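Local coordinates for protein type I polyketide synthase PikAII (Streptomyces venezuelae, PDB 3QP9) that serves as a C2-type ketoreductase domain of a modular polyketide synthase and probably takes part in epimerization of polyketide intermediates, at residues A126-G131 against R368-K373; G133-L138 against W176-V181; T325-A330 against L380-R385; L397-S402 against D423-Q428; T437-S442 against T473-A478. One frame throughout, in Å; residues are numbered along the deposited sequence.

Contact 1 (A126-G131 against R368-K373); sequences APFTRG and RVVTAK
The backbones come nearest at Phe-128 and Val-370, whose CA atoms lie 6.4 Å apart, where the run leading into helix 130-144 passes beside a turn of helix 363-386. The peptide bond before Pro-127 is cis. Farther on, Thr-129 occupies the N-cap position of the helix that follows.

Val-370 is the hub of the side-chain packing. Its CG1 branch, anti to the backbone N (chi1 167°), reaches the pyrrolidine ring at 4.0 Å from Pro-127 CG, and the two side chains run alongside each other with opposite headings. The same methyl lies 4.2 Å from Phe-128 CB. The other branch, CG2, stays at the edge of the Phe-128 ring, near its plane, so the ring is met from its rim.

The polar part runs through water. Water 1 accepts from Phe-128 N at 3.0 Å and donates to Thr-371 OG1, also at 3.0 Å, while that hydroxyl is bonded within its own helix to Ala-367 O. A direct link follows nearby, between Ala-126 O and Thr-375 OG1, and Phe-421 of helix 413-426 touches Pro-127.

The two halves of the ketoreductase, each built on a Rossmann-like pattern, thus meet here largely round one branched apolar side chain, and the buried amide of Phe-128 is satisfied by a water anchored on the opposite helix.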
# COMPACT_ATOMS: atom_id res chain seq x y z
N ALA A 126 -13.45 -8.74 -2.35
CA ALA A 126 -12.00 -8.77 -2.28
C ALA A 126 -11.47 -7.38 -2.81
O ALA A 126 -12.11 -6.74 -3.69
CB ALA A 126 -11.46 -9.94 -3.09
N PRO A 127 -10.28 -6.93 -2.33
CA PRO A 127 -9.24 -7.73 -1.63
C PRO A 127 -9.32 -7.57 -0.13
O PRO A 127 -8.59 -8.24 0.60
CB PRO A 127 -7.90 -7.09 -2.14
CG PRO A 127 -8.23 -5.64 -2.42
CD PRO A 127 -9.75 -5.59 -2.74
N PHE A 128 -10.21 -6.70 0.35
CA PHE A 128 -10.42 -6.62 1.82
C PHE A 128 -10.61 -8.03 2.37
O PHE A 128 -11.37 -8.82 1.79
CB PHE A 128 -11.62 -5.75 2.17
CG PHE A 128 -11.84 -5.61 3.65
CD1 PHE A 128 -11.16 -4.62 4.36
CD2 PHE A 128 -12.73 -6.43 4.32
CE1 PHE A 128 -11.34 -4.45 5.74
CE2 PHE A 128 -12.91 -6.25 5.71
CZ PHE A 128 -12.19 -5.27 6.40
N THR A 129 -9.86 -8.40 3.42
CA THR A 129 -10.00 -9.75 4.07
C THR A 129 -10.38 -9.61 5.53
O THR A 129 -10.38 -8.49 6.07
CB THR A 129 -8.71 -10.66 4.00
OG1 THR A 129 -7.74 -10.23 4.95
CG2 THR A 129 -8.10 -10.72 2.59
N ARG A 130 -10.72 -10.72 6.19
CA ARG A 130 -11.15 -10.63 7.60
C ARG A 130 -9.97 -10.17 8.45
O ARG A 130 -10.12 -9.38 9.38
CB ARG A 130 -11.66 -11.97 8.07
CG ARG A 130 -13.09 -12.28 7.55
CD ARG A 130 -13.66 -13.56 8.25
NE ARG A 130 -14.64 -14.30 7.42
CZ ARG A 130 -15.60 -15.10 7.88
NH1 ARG A 130 -16.42 -15.71 7.03
NH2 ARG A 130 -15.75 -15.30 9.18
N GLY A 131 -8.79 -10.66 8.08
CA GLY A 131 -7.51 -10.21 8.69
C GLY A 131 -7.24 -8.72 8.62
O GLY A 131 -6.66 -8.17 9.55
N ARG A 368 -14.69 -0.31 2.90
CA ARG A 368 -15.19 0.57 1.82
C ARG A 368 -14.08 1.35 1.14
O ARG A 368 -14.16 1.60 -0.07
CB ARG A 368 -16.27 1.56 2.33
CG ARG A 368 -17.71 1.20 2.00
CD ARG A 368 -18.77 2.22 2.69
NE ARG A 368 -19.31 1.53 3.84
CZ ARG A 368 -19.20 1.87 5.12
NH1 ARG A 368 -19.71 1.06 6.03
NH2 ARG A 368 -18.62 3.00 5.53
N VAL A 369 -13.07 1.79 1.89
CA VAL A 369 -12.07 2.65 1.29
C VAL A 369 -11.15 1.74 0.49
O VAL A 369 -10.69 2.13 -0.59
CB VAL A 369 -11.29 3.52 2.34
CG1 VAL A 369 -9.99 4.10 1.73
CG2 VAL A 369 -12.15 4.65 2.98
N VAL A 370 -10.91 0.52 1.00
CA VAL A 370 -10.08 -0.45 0.27
C VAL A 370 -10.75 -0.79 -1.09
O VAL A 370 -10.11 -0.90 -2.16
CB VAL A 370 -9.85 -1.72 1.13
CG1 VAL A 370 -9.26 -2.91 0.26
CG2 VAL A 370 -9.00 -1.37 2.42
N THR A 371 -12.09 -0.90 -1.04
CA THR A 371 -12.86 -1.27 -2.24
C THR A 371 -12.72 -0.16 -3.28
O THR A 371 -12.35 -0.43 -4.42
CB THR A 371 -14.34 -1.62 -1.91
OG1 THR A 371 -14.36 -2.68 -0.94
CG2 THR A 371 -15.08 -2.04 -3.23
N ALA A 372 -12.93 1.09 -2.88
CA ALA A 372 -12.81 2.20 -3.82
C ALA A 372 -11.42 2.34 -4.46
O ALA A 372 -11.33 2.86 -5.59
CB ALA A 372 -13.19 3.50 -3.15
N LYS A 373 -10.36 1.94 -3.74
CA LYS A 373 -9.00 2.16 -4.25
C LYS A 373 -8.43 0.93 -4.96
O LYS A 373 -7.66 1.03 -5.94
CB LYS A 373 -8.02 2.63 -3.16
CG LYS A 373 -8.14 4.06 -2.65
CD LYS A 373 -8.35 5.14 -3.71
CE LYS A 373 -7.11 5.93 -4.02
NZ LYS A 373 -7.44 7.12 -4.87
O HOH W 1 -12.33 -4.95 -0.97

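Contact 2 (G133-L138 against W176-V181); sequences GATLTL and WGMGRV
Thr-135 and Leu-136 on helix 130-144 both receive the end of Met-178 from helix 170-185. The two helices are successive crossover connections of the N-terminal Rossmann-like half of the ketoreductase, each running between strands of its parallel sheet. Their segments are nearest at Leu-136 and Met-178, with CA atoms 8.2 Å apart, a gap wide enough for a long side chain to lie between them.

Taking the first helix in order, Thr-135 comes first. Its methyl CG2 is anti to the backbone N and meets Met-178 CE at 3.5 Å, the two side chains passing in opposite directions. The hydroxyl OG1 bonds to Gly-131 O one turn earlier, while the methyl makes the apolar contact.

Leu-136 follows and works through its base. Its CB lies 4.1 Å from Met-178 SD, and its backbone N is 3.7 Å from Met-178 CE. Met-178 gets there as an extended chain as far as the sulfur, then bends at chi3 (88°), which swings CE in against both residues. Leu-358, from a loop of the KR domain, also packs on this methionine, so the residue sits where the two halves of the protein come together.

Thr-137 turns to its own helix. Gly-133 O accepts twice, from Thr-137 N at 2.9 Å and from Thr-137 OG1 at 3.1 Å, with the hydroxyl oxygen standing 49° out of the carbonyl plane.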
# COMPACT_ATOMS: atom_id res chain seq x y z
N GLY A 133 -9.66 -6.25 8.55
CA GLY A 133 -10.61 -5.69 9.56
C GLY A 133 -10.15 -5.99 10.96
O GLY A 133 -10.03 -5.09 11.77
N ALA A 134 -9.87 -7.27 11.23
CA ALA A 134 -9.42 -7.76 12.54
C ALA A 134 -8.17 -7.03 13.06
O ALA A 134 -8.11 -6.66 14.22
CB ALA A 134 -9.16 -9.22 12.50
N THR A 135 -7.20 -6.77 12.18
CA THR A 135 -6.00 -6.02 12.60
C THR A 135 -6.35 -4.61 13.03
O THR A 135 -5.82 -4.08 14.07
CB THR A 135 -5.04 -5.87 11.41
OG1 THR A 135 -4.60 -7.17 11.02
CG2 THR A 135 -3.84 -4.97 11.83
N LEU A 136 -7.22 -3.98 12.26
CA LEU A 136 -7.69 -2.63 12.67
C LEU A 136 -8.36 -2.69 14.05
O LEU A 136 -8.13 -1.86 14.99
CB LEU A 136 -8.67 -2.03 11.65
CG LEU A 136 -9.36 -0.73 12.20
CD1 LEU A 136 -8.41 0.39 12.53
CD2 LEU A 136 -10.53 -0.19 11.34
N THR A 137 -9.16 -3.74 14.20
CA THR A 137 -9.93 -3.89 15.45
C THR A 137 -9.01 -4.07 16.64
O THR A 137 -9.27 -3.56 17.76
CB THR A 137 -10.92 -5.04 15.26
OG1 THR A 137 -11.81 -4.63 14.22
CG2 THR A 137 -11.77 -5.30 16.55
N LEU A 138 -7.93 -4.77 16.40
CA LEU A 138 -6.94 -5.03 17.44
C LEU A 138 -6.21 -3.77 17.89
O LEU A 138 -5.99 -3.61 19.07
CB LEU A 138 -5.98 -6.15 17.04
CG LEU A 138 -4.84 -6.43 18.02
CD1 LEU A 138 -5.39 -7.09 19.29
CD2 LEU A 138 -3.81 -7.29 17.40
N TRP A 176 0.48 -3.48 6.16
CA TRP A 176 1.68 -2.60 6.18
C TRP A 176 1.25 -1.18 5.93
O TRP A 176 1.75 -0.23 6.57
CB TRP A 176 2.75 -3.02 5.11
CG TRP A 176 3.58 -4.23 5.58
CD1 TRP A 176 3.10 -5.53 5.78
CD2 TRP A 176 4.94 -4.26 6.01
NE1 TRP A 176 4.08 -6.32 6.23
CE2 TRP A 176 5.22 -5.59 6.39
CE3 TRP A 176 5.97 -3.28 6.10
CZ2 TRP A 176 6.47 -6.00 6.86
CZ3 TRP A 176 7.20 -3.70 6.52
CH2 TRP A 176 7.46 -5.05 6.92
N GLY A 177 0.36 -0.97 4.97
CA GLY A 177 -0.00 0.43 4.68
C GLY A 177 -0.65 1.08 5.89
O GLY A 177 -0.34 2.23 6.28
N MET A 178 -1.61 0.35 6.49
CA MET A 178 -2.32 0.92 7.64
C MET A 178 -1.37 1.03 8.85
O MET A 178 -1.45 2.02 9.60
CB MET A 178 -3.47 -0.02 8.00
CG MET A 178 -4.29 0.46 9.22
SD MET A 178 -5.64 -0.75 9.26
CE MET A 178 -4.84 -1.95 10.27
N GLY A 179 -0.51 0.02 9.01
CA GLY A 179 0.51 -0.05 10.11
C GLY A 179 1.44 1.12 10.18
O GLY A 179 1.74 1.63 11.28
N ARG A 180 2.00 1.55 9.06
CA ARG A 180 2.79 2.79 9.10
C ARG A 180 2.01 3.95 9.62
O ARG A 180 2.58 4.83 10.28
CB ARG A 180 3.30 3.13 7.70
CG ARG A 180 4.35 2.06 7.24
CD ARG A 180 4.88 2.54 5.79
NE ARG A 180 4.04 2.03 4.67
CZ ARG A 180 4.20 0.83 4.12
NH1 ARG A 180 5.11 -0.03 4.57
NH2 ARG A 180 3.35 0.45 3.16
N VAL A 181 0.73 3.99 9.32
CA VAL A 181 -0.13 5.09 9.82
C VAL A 181 -0.36 4.93 11.36
O VAL A 181 -0.21 5.94 12.12
CB VAL A 181 -1.48 5.22 9.02
CG1 VAL A 181 -2.45 6.35 9.77
CG2 VAL A 181 -1.15 5.60 7.58

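Contact 3 (T325-A330 against L380-R385); sequences TDAEAA and LDRLLR
Leu-383, Ala-330 and Ala-327 bury the most surface here, and one methyl of the leucine serves both alanines. Leu-383 CD1 lies 3.9 Å from Ala-330 CB and 3.8 Å from Ala-327 O, lodged against two positions three residues apart on the same side of the facing helix. The chi1 of -52° sets CG anti to the carbonyl carbon and beside the backbone N, from where the branch extends across. Ala-331 and Leu-334, farther along helix 327-335, add to the apolar bed round this leucine. The closest backbones are those of Ala-330 and Leu-380, with CA atoms 6.9 Å apart, an approach that the small alanine side chain permits.

Helices 327-335 and 363-386 are neighbouring crossovers of the KR Rossmann fold: the first leads from strand 316-321 to strand 343-348, and the second from there to strand 396-402.

At the margin of the contact Arg-382 brings NH1 to 4.1 Å from Ala-327 CB, the guanidinium being turned obliquely to the methyl. The chain of Arg-382 is extended at first and bent at chi3 (68°), and its NH2 is held by a salt bridge to Glu-386 in its own helix. Just before Ala-327, Asp-326 N-caps the helix with a weak bond from Glu-328 N to Asp-326 OD1. On the other helix Asp-381 pairs through OD1 with Arg-385 NE at 3.3 Å and through OD2 with Arg-430.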
# COMPACT_ATOMS: atom_id res chain seq x y z
N THR A 325 -15.77 -1.81 -9.91
CA THR A 325 -15.67 -2.71 -8.75
C THR A 325 -16.57 -3.95 -9.00
O THR A 325 -16.50 -4.94 -8.26
CB THR A 325 -16.05 -2.01 -7.39
OG1 THR A 325 -17.44 -1.67 -7.43
CG2 THR A 325 -15.23 -0.74 -7.24
N ASP A 326 -17.33 -3.93 -10.10
CA ASP A 326 -18.14 -5.08 -10.50
C ASP A 326 -17.39 -5.80 -11.62
O ASP A 326 -17.30 -5.31 -12.77
CB ASP A 326 -19.54 -4.64 -10.93
CG ASP A 326 -20.31 -5.74 -11.68
OD1 ASP A 326 -19.93 -6.92 -11.59
OD2 ASP A 326 -21.33 -5.47 -12.31
N ALA A 327 -16.84 -6.97 -11.32
CA ALA A 327 -16.03 -7.70 -12.32
C ALA A 327 -16.70 -7.93 -13.71
O ALA A 327 -16.04 -7.85 -14.73
CB ALA A 327 -15.51 -9.03 -11.71
N GLU A 328 -17.99 -8.28 -13.73
CA GLU A 328 -18.83 -8.39 -14.92
C GLU A 328 -18.76 -7.09 -15.78
O GLU A 328 -18.59 -7.16 -17.00
CB GLU A 328 -20.27 -8.64 -14.46
CG GLU A 328 -21.14 -9.33 -15.49
CD GLU A 328 -22.63 -9.42 -15.09
OE1 GLU A 328 -23.45 -9.41 -16.02
OE2 GLU A 328 -23.00 -9.45 -13.88
N ALA A 329 -18.81 -5.92 -15.15
CA ALA A 329 -18.81 -4.68 -15.92
C ALA A 329 -17.39 -4.44 -16.45
O ALA A 329 -17.22 -4.05 -17.62
CB ALA A 329 -19.28 -3.50 -15.14
N ALA A 330 -16.38 -4.71 -15.62
CA ALA A 330 -14.96 -4.57 -16.06
C ALA A 330 -14.69 -5.51 -17.23
O ALA A 330 -14.07 -5.15 -18.19
CB ALA A 330 -13.99 -4.83 -14.86
N LEU A 380 -9.12 -5.75 -12.91
CA LEU A 380 -8.42 -5.49 -14.15
C LEU A 380 -7.18 -6.43 -14.31
O LEU A 380 -6.85 -6.93 -15.41
CB LEU A 380 -8.00 -4.05 -14.23
CG LEU A 380 -9.14 -3.06 -14.46
CD1 LEU A 380 -8.62 -1.68 -14.05
CD2 LEU A 380 -9.63 -3.05 -15.95
N ASP A 381 -6.45 -6.57 -13.22
CA ASP A 381 -5.26 -7.42 -13.19
C ASP A 381 -5.68 -8.87 -13.48
O ASP A 381 -5.09 -9.56 -14.38
CB ASP A 381 -4.50 -7.27 -11.83
CG ASP A 381 -3.34 -8.25 -11.72
OD1 ASP A 381 -3.45 -9.26 -11.00
OD2 ASP A 381 -2.38 -8.08 -12.49
N ARG A 382 -6.70 -9.36 -12.77
CA ARG A 382 -7.21 -10.72 -13.08
C ARG A 382 -7.73 -10.95 -14.52
O ARG A 382 -7.25 -11.86 -15.23
CB ARG A 382 -8.25 -11.22 -12.08
CG ARG A 382 -8.70 -12.65 -12.41
CD ARG A 382 -9.49 -13.24 -11.25
NE ARG A 382 -10.81 -12.60 -11.01
CZ ARG A 382 -11.91 -12.84 -11.73
NH1 ARG A 382 -13.07 -12.25 -11.42
NH2 ARG A 382 -11.87 -13.67 -12.77
N LEU A 383 -8.67 -10.14 -14.98
CA LEU A 383 -9.19 -10.33 -16.37
C LEU A 383 -8.15 -10.17 -17.48
O LEU A 383 -8.21 -10.87 -18.53
CB LEU A 383 -10.39 -9.41 -16.63
CG LEU A 383 -11.46 -9.54 -15.53
CD1 LEU A 383 -12.36 -8.31 -15.55
CD2 LEU A 383 -12.25 -10.86 -15.72
N LEU A 384 -7.20 -9.25 -17.28
CA LEU A 384 -6.09 -9.05 -18.23
C LEU A 384 -5.11 -10.21 -18.20
O LEU A 384 -4.48 -10.52 -19.22
CB LEU A 384 -5.32 -7.76 -17.99
CG LEU A 384 -6.05 -6.42 -18.24
CD1 LEU A 384 -5.16 -5.21 -18.07
CD2 LEU A 384 -6.77 -6.39 -19.62
N ARG A 385 -4.93 -10.78 -17.01
CA ARG A 385 -4.10 -11.97 -16.81
C ARG A 385 -4.78 -13.09 -17.60
O ARG A 385 -4.15 -13.76 -18.41
CB ARG A 385 -3.98 -12.28 -15.29
CG ARG A 385 -2.50 -12.39 -14.74
CD ARG A 385 -2.28 -12.16 -13.19
NE ARG A 385 -3.47 -12.26 -12.32
CZ ARG A 385 -4.18 -13.37 -12.04
NH1 ARG A 385 -3.87 -14.56 -12.58
NH2 ARG A 385 -5.22 -13.28 -11.23

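Contact 4 (L397-S402 against D423-Q428); sequences LVLFSS and DALAGQ
Asp-423, the first residue of 423-428 to meet the strand, brings its carboxylate to Ser-401. The backbones are nearest at this pair, with CA atoms 6.9 Å apart. The chi1 of Asp-423, -62°, keeps CG beside the backbone N, from where both oxygens face the serine: Ser-401 OG is 3.1 Å from Asp-423 OD2 and 3.3 Å from Asp-423 OD1. These are weak hydrogen bonds, and the single hydroxyl proton cannot serve both fully, especially as Thr-419 O is a further weak partner. Asp-423 OD2 has a firmer hydrogen-bond partner in Ser-438 OG on the next strand, so the carboxylate bridges two adjacent strands from the helix.

Such packing belongs to a beta-alpha-beta crossover of the Rossmann fold: strand 396-402 leads to helix 413-426, which covers the sheet before the chain returns as strand 435-441.

Two residues later, Leu-425 supplies the apolar half of the contact. Its CD1 meets Leu-399 CD1 at 3.8 Å, and Leu-399 CD1 also lies 4.1 Å from Leu-425 CB. The two leucine side chains cross at about a right angle, so a methyl end of one lies against the side of the other. Leu-422 also packs on Leu-399 from the same helix, while His-348 and Val-436 touch it from the flanking strands. Gly-427 N bonds to Ala-424 O, and Leu-425 O accepts from Arg-430 NH2.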
# COMPACT_ATOMS: atom_id res chain seq x y z
N LEU A 397 -0.45 -2.10 -17.40
CA LEU A 397 -1.44 -1.68 -16.46
C LEU A 397 -0.75 -0.78 -15.42
O LEU A 397 0.16 -1.24 -14.67
CB LEU A 397 -2.06 -2.89 -15.78
CG LEU A 397 -3.04 -2.56 -14.61
CD1 LEU A 397 -4.37 -1.79 -15.00
CD2 LEU A 397 -3.45 -3.86 -13.96
N VAL A 398 -1.13 0.50 -15.45
CA VAL A 398 -0.55 1.49 -14.67
C VAL A 398 -1.53 1.90 -13.61
O VAL A 398 -2.62 2.43 -13.89
CB VAL A 398 -0.15 2.75 -15.52
CG1 VAL A 398 0.56 3.77 -14.65
CG2 VAL A 398 0.68 2.30 -16.69
N LEU A 399 -1.17 1.61 -12.35
CA LEU A 399 -1.96 2.02 -11.15
C LEU A 399 -1.49 3.30 -10.51
O LEU A 399 -0.26 3.52 -10.22
CB LEU A 399 -1.83 0.85 -10.13
CG LEU A 399 -2.07 -0.52 -10.76
CD1 LEU A 399 -1.98 -1.70 -9.64
CD2 LEU A 399 -3.49 -0.57 -11.41
N PHE A 400 -2.44 4.19 -10.26
CA PHE A 400 -2.16 5.43 -9.54
C PHE A 400 -2.36 5.19 -8.05
O PHE A 400 -3.47 5.06 -7.59
CB PHE A 400 -3.09 6.59 -10.05
CG PHE A 400 -2.57 7.27 -11.31
CD1 PHE A 400 -2.04 6.55 -12.34
CD2 PHE A 400 -2.63 8.67 -11.45
CE1 PHE A 400 -1.57 7.20 -13.49
CE2 PHE A 400 -2.13 9.32 -12.60
CZ PHE A 400 -1.60 8.64 -13.59
N SER A 401 -1.22 5.14 -7.32
CA SER A 401 -1.21 4.97 -5.90
C SER A 401 -0.80 6.31 -5.28
O SER A 401 -0.88 7.38 -5.92
CB SER A 401 -0.22 3.82 -5.60
OG SER A 401 0.09 3.63 -4.22
N SER A 402 -0.31 6.28 -4.06
CA SER A 402 -0.17 7.52 -3.27
C SER A 402 0.98 7.38 -2.30
O SER A 402 1.20 6.30 -1.77
CB SER A 402 -1.46 7.76 -2.50
OG SER A 402 -1.24 8.60 -1.40
N ASP A 423 0.48 -1.03 -4.87
CA ASP A 423 1.94 -1.14 -4.89
C ASP A 423 2.32 -2.62 -4.76
O ASP A 423 3.21 -3.10 -5.45
CB ASP A 423 2.60 -0.34 -3.76
CG ASP A 423 2.35 1.11 -3.84
OD1 ASP A 423 2.28 1.72 -2.76
OD2 ASP A 423 2.43 1.74 -4.96
N ALA A 424 1.58 -3.38 -3.99
CA ALA A 424 1.88 -4.83 -3.94
C ALA A 424 1.58 -5.63 -5.17
O ALA A 424 2.24 -6.63 -5.41
CB ALA A 424 1.12 -5.51 -2.77
N LEU A 425 0.46 -5.33 -5.86
CA LEU A 425 0.17 -5.94 -7.19
C LEU A 425 1.38 -5.78 -8.06
O LEU A 425 1.75 -6.70 -8.77
CB LEU A 425 -1.07 -5.30 -7.82
CG LEU A 425 -2.47 -5.67 -7.32
CD1 LEU A 425 -3.50 -4.89 -8.13
CD2 LEU A 425 -2.81 -7.17 -7.46
N ALA A 426 2.03 -4.61 -8.03
CA ALA A 426 3.20 -4.40 -8.87
C ALA A 426 4.40 -5.30 -8.54
O ALA A 426 5.29 -5.52 -9.39
CB ALA A 426 3.57 -2.93 -8.89
N GLY A 427 4.46 -5.81 -7.33
CA GLY A 427 5.54 -6.67 -6.93
C GLY A 427 5.31 -8.18 -7.09
O GLY A 427 6.18 -8.94 -6.67
N GLN A 428 4.16 -8.60 -7.62
CA GLN A 428 3.75 -9.99 -7.86
C GLN A 428 4.36 -10.48 -9.18
O GLN A 428 4.53 -9.66 -10.09
CB GLN A 428 2.24 -10.07 -8.03
CG GLN A 428 1.46 -9.91 -6.78
CD GLN A 428 0.09 -10.54 -6.86
OE1 GLN A 428 -0.16 -11.69 -6.40
NE2 GLN A 428 -0.83 -9.78 -7.41

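Contact 5 (T437-S442 against T473-A478); sequences TSVAWS and TALDTA
The indole of Trp-441 points its six-membered rim at Leu-475, whose CB lies in the ring plane at the edge, 3.7 Å from Trp-441 CH2. The two side chains cross at about a right angle, and Leu-475 CD1 reaches back along the rim to 3.9 Å from Trp-441 CZ2. With CG of Leu-475 anti to the backbone N (chi1 177°), CD1 is placed between the valine at 439 and the indole rim.

Val-439 meets the same leucine through CG2, 3.8 Å from Leu-475 CD1, while Val-439 CG1 lies 3.6 Å off the plane of the Trp-441 ring, over one face and offset toward the rim. Tryptophan, valine and leucine therefore make a closed triangle of apolar contacts.

Strand 435-441, helix 468-481 and strand 485-488 form a further crossover of the KR Rossmann fold, and this contact seats its helix on the sheet. Ile-488 of the returning strand touches both Val-439 and Trp-441. Around the indole, the ring of Trp-444 meets it edge-to-face, and Phe-400 on the adjacent strand lies with its ring plane turned by about 45°.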
# COMPACT_ATOMS: atom_id res chain seq x y z
N THR A 437 2.62 -1.46 -13.36
CA THR A 437 3.49 -0.46 -12.73
C THR A 437 2.59 0.19 -11.72
O THR A 437 1.44 0.46 -12.08
CB THR A 437 3.99 0.57 -13.79
OG1 THR A 437 4.89 -0.08 -14.71
CG2 THR A 437 4.75 1.75 -13.16
N SER A 438 3.06 0.38 -10.47
CA SER A 438 2.34 1.24 -9.56
C SER A 438 3.15 2.54 -9.36
O SER A 438 4.35 2.54 -8.92
CB SER A 438 2.11 0.56 -8.25
OG SER A 438 1.37 1.43 -7.39
N VAL A 439 2.52 3.66 -9.64
CA VAL A 439 3.21 4.91 -9.31
C VAL A 439 2.59 5.59 -8.07
O VAL A 439 1.39 5.93 -8.03
CB VAL A 439 3.20 5.88 -10.49
CG1 VAL A 439 3.92 7.11 -10.11
CG2 VAL A 439 3.96 5.23 -11.76
N ALA A 440 3.40 5.82 -7.03
CA ALA A 440 2.85 6.41 -5.78
C ALA A 440 3.07 7.91 -5.86
O ALA A 440 4.16 8.36 -5.74
CB ALA A 440 3.56 5.85 -4.59
N TRP A 441 2.02 8.70 -5.95
CA TRP A 441 2.12 10.13 -6.18
C TRP A 441 1.88 10.93 -4.94
O TRP A 441 1.12 10.54 -4.03
CB TRP A 441 1.01 10.55 -7.13
CG TRP A 441 1.06 9.94 -8.52
CD1 TRP A 441 0.28 8.90 -9.00
CD2 TRP A 441 1.78 10.44 -9.66
NE1 TRP A 441 0.53 8.70 -10.33
CE2 TRP A 441 1.39 9.67 -10.78
CE3 TRP A 441 2.68 11.50 -9.84
CZ2 TRP A 441 1.93 9.88 -12.10
CZ3 TRP A 441 3.19 11.76 -11.16
CH2 TRP A 441 2.87 10.91 -12.24
N SER A 442 2.55 12.07 -4.88
CA SER A 442 2.15 13.06 -3.94
C SER A 442 1.03 13.84 -4.60
O SER A 442 0.87 13.75 -5.80
CB SER A 442 3.36 13.96 -3.53
OG SER A 442 3.82 14.71 -4.60
N THR A 473 4.85 14.17 -17.41
CA THR A 473 6.16 13.90 -18.02
C THR A 473 6.94 12.92 -17.12
O THR A 473 7.58 12.03 -17.61
CB THR A 473 6.94 15.24 -18.26
OG1 THR A 473 6.19 16.04 -19.15
CG2 THR A 473 8.34 14.98 -18.91
N ALA A 474 6.83 13.08 -15.79
CA ALA A 474 7.51 12.16 -14.88
C ALA A 474 6.95 10.76 -15.05
O ALA A 474 7.68 9.78 -15.06
CB ALA A 474 7.36 12.65 -13.45
N LEU A 475 5.64 10.67 -15.28
CA LEU A 475 4.98 9.36 -15.48
C LEU A 475 5.53 8.70 -16.74
O LEU A 475 5.92 7.53 -16.74
CB LEU A 475 3.47 9.61 -15.62
CG LEU A 475 2.69 8.31 -15.91
CD1 LEU A 475 2.79 7.20 -14.82
CD2 LEU A 475 1.23 8.79 -16.10
N ASP A 476 5.56 9.47 -17.84
CA ASP A 476 6.10 8.94 -19.09
C ASP A 476 7.58 8.44 -18.96
O ASP A 476 7.93 7.39 -19.55
CB ASP A 476 5.99 10.03 -20.18
CG ASP A 476 6.53 9.54 -21.52
OD1 ASP A 476 7.63 9.94 -21.89
OD2 ASP A 476 5.91 8.67 -22.15
N THR A 477 8.45 9.26 -18.33
CA THR A 477 9.85 8.85 -18.11
C THR A 477 9.88 7.49 -17.37
O THR A 477 10.59 6.55 -17.83
CB THR A 477 10.58 9.96 -17.36
OG1 THR A 477 10.56 11.13 -18.20
CG2 THR A 477 12.03 9.63 -17.03
N ALA A 478 9.09 7.34 -16.30
CA ALA A 478 9.09 6.10 -15.55
C ALA A 478 8.62 4.94 -16.36
O ALA A 478 9.25 3.87 -16.26
CB ALA A 478 8.18 6.19 -14.22

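How the contacts relate
Contacts 4 and 5 hold neighbouring strands of the catalytic Rossmann sheet, their centres 11 Å apart, joined by the backbone bond from Thr-437 N to Leu-397 O. Their strands receive different helices, one by a mixed polar and apolar face, the other by apolar side chains alone. Contact 3 lies farther from the centre and is only partly buried, with an arginine at its margin; it touches contact 4 through Asp-381 and Leu-397. Contacts 1 and 3 use the same helix, 363-386, at different turns. Contacts 1 and 2 share helix 130-144 and are both buried, yet contact 1 joins the two halves by apolar packing supplemented by a bridging water, whereas contact 2 is packing within the N-terminal half.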